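Local coordinates for protein glycosyl hydrolase family 26 (PDB 4ZXO) that probably hydrolyses the beta-mannan backbone of galactomannan, as a family 26 beta-mannanase of the gut bacterium Bacteroides ovatus, at residues 271-284 with 310-324. Sequence-based numbering, arbitrary orientation.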
loop_
_atom_site.group_PDB
_atom_site.type_symbol
_atom_site.label_atom_id
_atom_site.label_comp_id
_atom_site.label_asym_id
_atom_site.label_seq_id
_atom_site.Cartn_x
_atom_site.Cartn_y
_atom_site.Cartn_z
ATOM N N THR A 271 -6.091 6.376 0.940
ATOM C CA THR A 271 -7.052 7.390 1.240
ATOM C C THR A 271 -7.681 7.852 -0.070
ATOM O O THR A 271 -7.388 7.317 -1.168
ATOM C CB THR A 271 -6.413 8.593 1.993
ATOM O OG1 THR A 271 -7.451 9.428 2.558
ATOM C CG2 THR A 271 -5.530 9.386 1.113
ATOM N N GLY A 272 -8.592 8.801 0.050
ATOM C CA GLY A 272 -9.243 9.374 -1.122
ATOM C C GLY A 272 -10.647 9.803 -0.849
ATOM O O GLY A 272 -11.231 9.498 0.204
ATOM N N LEU A 273 -11.190 10.552 -1.814
ATOM C CA LEU A 273 -12.602 10.957 -1.838
ATOM C C LEU A 273 -13.161 10.469 -3.149
ATOM O O LEU A 273 -12.745 10.977 -4.212
ATOM C CB LEU A 273 -12.737 12.473 -1.738
ATOM C CG LEU A 273 -14.140 13.029 -2.023
ATOM C CD1 LEU A 273 -15.048 12.528 -0.927
ATOM C CD2 LEU A 273 -14.102 14.563 -2.024
ATOM N N GLU A 274 -14.042 9.463 -3.097
ATOM C CA GLU A 274 -14.492 8.853 -4.341
ATOM C C GLU A 274 -15.120 9.893 -5.318
ATOM O O GLU A 274 -16.060 10.640 -4.940
ATOM C CB GLU A 274 -15.475 7.715 -4.026
ATOM C CG GLU A 274 -15.841 6.972 -5.260
ATOM C CD GLU A 274 -16.894 5.923 -5.032
ATOM O OE1 GLU A 274 -17.775 6.118 -4.153
ATOM O OE2 GLU A 274 -16.844 4.886 -5.720
ATOM N N GLY A 275 -14.625 9.936 -6.567
ATOM C CA GLY A 275 -15.165 10.864 -7.549
ATOM C C GLY A 275 -14.767 12.305 -7.333
ATOM O O GLY A 275 -15.287 13.182 -8.037
ATOM N N ILE A 276 -13.853 12.533 -6.370
ATOM C CA ILE A 276 -13.450 13.861 -5.877
ATOM C C ILE A 276 -14.359 15.005 -6.313
ATOM O O ILE A 276 -13.944 15.880 -7.105
ATOM C CB ILE A 276 -11.974 14.233 -6.311
ATOM C CG1 ILE A 276 -11.064 13.007 -6.300
ATOM C CG2 ILE A 276 -11.422 15.231 -5.318
ATOM C CD1 ILE A 276 -10.452 12.684 -7.658
ATOM N N PRO A 277 -15.596 15.031 -5.791
ATOM C CA PRO A 277 -16.567 16.025 -6.277
ATOM C C PRO A 277 -16.250 17.422 -5.751
ATOM O O PRO A 277 -16.855 18.394 -6.210
ATOM C CB PRO A 277 -17.886 15.563 -5.689
ATOM C CG PRO A 277 -17.659 14.264 -5.014
ATOM C CD PRO A 277 -16.208 14.018 -4.908
ATOM N N ASP A 278 -15.373 17.494 -4.743
ATOM C CA ASP A 278 -14.948 18.743 -4.133
ATOM C C ASP A 278 -13.798 19.265 -4.939
ATOM O O ASP A 278 -12.729 18.636 -4.941
ATOM C CB ASP A 278 -14.514 18.468 -2.693
ATOM C CG ASP A 278 -13.950 19.679 -1.968
ATOM O OD1 ASP A 278 -13.800 20.761 -2.556
ATOM O OD2 ASP A 278 -13.651 19.526 -0.749
ATOM N N SER A 279 -14.023 20.391 -5.617
ATOM C CA SER A 279 -13.039 20.880 -6.570
ATOM C C SER A 279 -11.744 21.362 -5.868
ATOM O O SER A 279 -10.684 21.553 -6.542
ATOM C CB SER A 279 -13.649 21.983 -7.401
ATOM O OG SER A 279 -13.868 23.143 -6.618
ATOM N N LEU A 280 -11.813 21.537 -4.541
ATOM C CA LEU A 280 -10.664 22.007 -3.745
ATOM C C LEU A 280 -10.225 20.960 -2.745
ATOM O O LEU A 280 -9.653 21.298 -1.716
ATOM C CB LEU A 280 -11.004 23.292 -2.991
ATOM C CG LEU A 280 -11.355 24.499 -3.869
ATOM C CD1 LEU A 280 -11.730 25.678 -3.017
ATOM C CD2 LEU A 280 -10.163 24.852 -4.734
ATOM N N TRP A 281 -10.480 19.688 -3.046
ATOM C CA TRP A 281 -10.208 18.650 -2.026
ATOM C C TRP A 281 -8.748 18.560 -1.650
ATOM O O TRP A 281 -8.413 18.407 -0.472
ATOM C CB TRP A 281 -10.664 17.261 -2.480
ATOM C CG TRP A 281 -10.632 16.255 -1.363
ATOM C CD1 TRP A 281 -11.482 16.206 -0.297
ATOM C CD2 TRP A 281 -9.726 15.175 -1.206
ATOM N NE1 TRP A 281 -11.154 15.176 0.524
ATOM C CE2 TRP A 281 -10.074 14.515 -0.006
ATOM C CE3 TRP A 281 -8.625 14.712 -1.945
ATOM C CZ2 TRP A 281 -9.373 13.401 0.476
ATOM C CZ3 TRP A 281 -7.918 13.557 -1.464
ATOM C CH2 TRP A 281 -8.326 12.921 -0.264
ATOM N N TRP A 282 -7.878 18.661 -2.649
ATOM C CA TRP A 282 -6.441 18.397 -2.444
ATOM C C TRP A 282 -5.779 19.437 -1.540
ATOM O O TRP A 282 -5.101 19.072 -0.567
ATOM C CB TRP A 282 -5.725 18.348 -3.808
ATOM C CG TRP A 282 -6.334 17.318 -4.687
ATOM C CD1 TRP A 282 -7.273 17.513 -5.666
ATOM C CD2 TRP A 282 -6.151 15.908 -4.586
ATOM N NE1 TRP A 282 -7.676 16.296 -6.194
ATOM C CE2 TRP A 282 -6.966 15.296 -5.577
ATOM C CE3 TRP A 282 -5.330 15.106 -3.799
ATOM C CZ2 TRP A 282 -7.043 13.916 -5.743
ATOM C CZ3 TRP A 282 -5.377 13.729 -3.982
ATOM C CH2 TRP A 282 -6.243 13.151 -4.953
ATOM N N THR A 283 -5.963 20.732 -1.852
ATOM C CA THR A 283 -5.365 21.765 -1.004
ATOM C C THR A 283 -6.245 22.186 0.123
ATOM O O THR A 283 -5.770 22.740 1.117
ATOM C CB THR A 283 -4.995 23.061 -1.780
ATOM O OG1 THR A 283 -6.183 23.678 -2.332
ATOM C CG2 THR A 283 -4.017 22.709 -2.900
ATOM N N GLY A 284 -7.533 21.936 -0.008
ATOM C CA GLY A 284 -8.439 22.435 1.004
ATOM C C GLY A 284 -8.789 21.457 2.095
ATOM O O GLY A 284 -9.230 21.855 3.154
ATOM N N HIS A 310 -15.822 5.518 -10.070
ATOM C CA HIS A 310 -15.015 5.016 -8.971
ATOM C C HIS A 310 -13.576 5.421 -9.213
ATOM O O HIS A 310 -12.803 4.641 -9.824
ATOM C CB HIS A 310 -15.154 3.472 -8.878
ATOM C CG HIS A 310 -14.510 2.857 -7.672
ATOM N ND1 HIS A 310 -14.826 3.228 -6.383
ATOM C CD2 HIS A 310 -13.575 1.876 -7.558
ATOM C CE1 HIS A 310 -14.150 2.487 -5.522
ATOM N NE2 HIS A 310 -13.378 1.656 -6.208
ATOM N N TYR A 311 -13.186 6.627 -8.756
ATOM C CA TYR A 311 -11.796 7.062 -8.979
ATOM C C TYR A 311 -11.386 7.979 -7.859
ATOM O O TYR A 311 -12.245 8.650 -7.235
ATOM C CB TYR A 311 -11.646 7.757 -10.341
ATOM C CG TYR A 311 -12.502 8.984 -10.521
ATOM C CD1 TYR A 311 -12.072 10.223 -10.065
ATOM C CD2 TYR A 311 -13.737 8.899 -11.162
ATOM C CE1 TYR A 311 -12.834 11.352 -10.214
ATOM C CE2 TYR A 311 -14.545 10.026 -11.339
ATOM C CZ TYR A 311 -14.087 11.263 -10.879
ATOM O OH TYR A 311 -14.882 12.399 -11.077
ATOM N N TYR A 312 -10.096 8.007 -7.578
ATOM C CA TYR A 312 -9.606 8.749 -6.427
ATOM C C TYR A 312 -8.475 9.705 -6.781
ATOM O O TYR A 312 -8.093 10.497 -5.953
ATOM C CB TYR A 312 -9.158 7.771 -5.308
ATOM C CG TYR A 312 -10.330 6.944 -4.781
ATOM C CD1 TYR A 312 -11.059 7.346 -3.659
ATOM C CD2 TYR A 312 -10.732 5.792 -5.451
ATOM C CE1 TYR A 312 -12.149 6.618 -3.205
ATOM C CE2 TYR A 312 -11.815 5.059 -5.021
ATOM C CZ TYR A 312 -12.505 5.447 -3.868
ATOM O OH TYR A 312 -13.580 4.684 -3.463
ATOM N N ALA A 313 -7.903 9.595 -7.980
ATOM C CA ALA A 313 -6.989 10.628 -8.505
ATOM C C ALA A 313 -7.723 11.383 -9.590
ATOM O O ALA A 313 -8.650 10.839 -10.173
ATOM C CB ALA A 313 -5.691 9.982 -9.053
ATOM N N PRO A 314 -7.346 12.643 -9.844
ATOM C CA PRO A 314 -8.011 13.298 -10.948
ATOM C C PRO A 314 -7.588 12.731 -12.297
ATOM O O PRO A 314 -6.663 11.895 -12.396
ATOM C CB PRO A 314 -7.565 14.760 -10.808
ATOM C CG PRO A 314 -6.258 14.704 -10.153
ATOM C CD PRO A 314 -6.254 13.469 -9.264
ATOM N N TYR A 315 -8.242 13.248 -13.331
ATOM C CA TYR A 315 -7.858 12.997 -14.712
ATOM C C TYR A 315 -8.158 14.296 -15.440
ATOM O O TYR A 315 -8.859 15.150 -14.883
ATOM C CB TYR A 315 -8.633 11.818 -15.304
ATOM C CG TYR A 315 -10.129 11.910 -15.154
ATOM C CD1 TYR A 315 -10.905 12.585 -16.096
ATOM C CD2 TYR A 315 -10.759 11.334 -14.080
ATOM C CE1 TYR A 315 -12.259 12.660 -15.953
ATOM C CE2 TYR A 315 -12.122 11.395 -13.939
ATOM C CZ TYR A 315 -12.860 12.051 -14.867
ATOM O OH TYR A 315 -14.229 12.089 -14.712
ATOM N N PRO A 316 -7.688 14.442 -16.681
ATOM C CA PRO A 316 -7.927 15.729 -17.337
ATOM C C PRO A 316 -9.416 16.147 -17.460
ATOM O O PRO A 316 -10.276 15.377 -17.927
ATOM C CB PRO A 316 -7.293 15.504 -18.731
ATOM C CG PRO A 316 -6.143 14.554 -18.429
ATOM C CD PRO A 316 -6.750 13.585 -17.444
ATOM N N GLY A 317 -9.733 17.364 -17.001
ATOM C CA GLY A 317 -11.103 17.845 -17.068
ATOM C C GLY A 317 -11.898 17.557 -15.798
ATOM O O GLY A 317 -12.970 18.110 -15.583
ATOM N N GLN A 318 -11.368 16.705 -14.928
ATOM C CA GLN A 318 -12.085 16.367 -13.701
ATOM C C GLN A 318 -12.127 17.604 -12.820
ATOM O O GLN A 318 -11.176 18.405 -12.851
ATOM C CB GLN A 318 -11.405 15.180 -12.998
ATOM C CG GLN A 318 -12.329 14.409 -12.007
ATOM C CD GLN A 318 -12.354 15.050 -10.622
ATOM O OE1 GLN A 318 -11.364 15.694 -10.221
ATOM N NE2 GLN A 318 -13.460 14.850 -9.860
ATOM N N VAL A 319 -13.215 17.786 -12.055
ATOM C CA VAL A 319 -13.429 19.068 -11.374
ATOM C C VAL A 319 -12.344 19.436 -10.392
ATOM O O VAL A 319 -12.122 20.631 -10.172
ATOM C CB VAL A 319 -14.807 19.140 -10.648
ATOM C CG1 VAL A 319 -15.978 19.059 -11.673
ATOM C CG2 VAL A 319 -14.946 18.116 -9.537
ATOM N N SER A 320 -11.613 18.446 -9.846
ATOM C CA SER A 320 -10.561 18.767 -8.875
ATOM C C SER A 320 -9.186 18.860 -9.513
ATOM O O SER A 320 -8.213 19.057 -8.808
ATOM C CB SER A 320 -10.494 17.739 -7.731
ATOM O OG SER A 320 -9.882 16.489 -8.121
ATOM N N ALA A 321 -9.100 18.773 -10.840
ATOM C CA ALA A 321 -7.761 18.663 -11.455
ATOM C C ALA A 321 -6.858 19.878 -11.277
ATOM O O ALA A 321 -5.684 19.722 -10.919
ATOM C CB ALA A 321 -7.890 18.353 -12.931
ATOM N N ASP A 322 -7.389 21.074 -11.485
ATOM C CA ASP A 322 -6.561 22.262 -11.291
ATOM C C ASP A 322 -6.039 22.332 -9.863
ATOM O O ASP A 322 -4.892 22.685 -9.641
ATOM C CB ASP A 322 -7.351 23.527 -11.607
ATOM C CG ASP A 322 -7.613 23.684 -13.083
ATOM O OD1 ASP A 322 -6.912 23.043 -13.882
ATOM O OD2 ASP A 322 -8.515 24.478 -13.438
ATOM N N ASP A 323 -6.873 21.959 -8.895
ATOM C CA ASP A 323 -6.434 22.028 -7.502
ATOM C C ASP A 323 -5.385 20.943 -7.211
ATOM O O ASP A 323 -4.494 21.147 -6.384
ATOM C CB ASP A 323 -7.631 21.869 -6.549
ATOM C CG ASP A 323 -7.238 22.060 -5.106
ATOM O OD1 ASP A 323 -6.839 23.183 -4.762
ATOM O OD2 ASP A 323 -7.367 21.094 -4.314
ATOM N N PHE A 324 -5.515 19.769 -7.843
ATOM C CA PHE A 324 -4.488 18.752 -7.728
ATOM C C PHE A 324 -3.147 19.283 -8.260
ATOM O O PHE A 324 -2.089 18.973 -7.707
ATOM C CB PHE A 324 -4.896 17.500 -8.496
ATOM C CG PHE A 324 -3.889 16.396 -8.392
ATOM C CD1 PHE A 324 -3.780 15.644 -7.225
ATOM C CD2 PHE A 324 -3.006 16.151 -9.428
ATOM C CE1 PHE A 324 -2.846 14.623 -7.121
ATOM C CE2 PHE A 324 -2.029 15.142 -9.322
ATOM C CZ PHE A 324 -1.976 14.359 -8.159
HETATM O O HOH W 1 -9.201 11.482 -3.653
HETATM O O HOH W 2 -9.859 22.150 -9.096
#
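W282 fills the buried, close-packed part between its neighbour W281, whose CE3 covers one indole face, and F324, which presents its ring edge to the other. The centroids of the F324 ring and the six-membered W282 ring lie 4.9 Å apart, planes at 75°. In the indole plane, W282 NE1 donates to S320 OG at 2.9 Å, and that hydroxyl in turn donates to Q318 OE1. I276 O lies in the Q318 amide plane, but Q318 NE2 approaches it at 3.0 Å from above the carbonyl plane. Replacing W282 by an alanine would probably open a gap between W281 and F324 and leave S320 OG without its indole donor. These segments form loops on the C-terminal side of TIM-barrel strands 266-271 and 295-300, each running into a helix. At helix 281-290, D323 extends CG opposite its backbone N (chi1 -175°) to grip T283 twice: OD2 takes T283 N at 2.9 Å, and OD1 takes OG1 at 2.6 Å. On the looser solvent side, exposed E274 crosses Y312 obliquely, CB 3.6 Å from Y312 CE1, and one side-chain bond joins its OE2, on the anti side, to H310 ND1 at 2.7 Å, carboxylate and imidazole planes 82° apart.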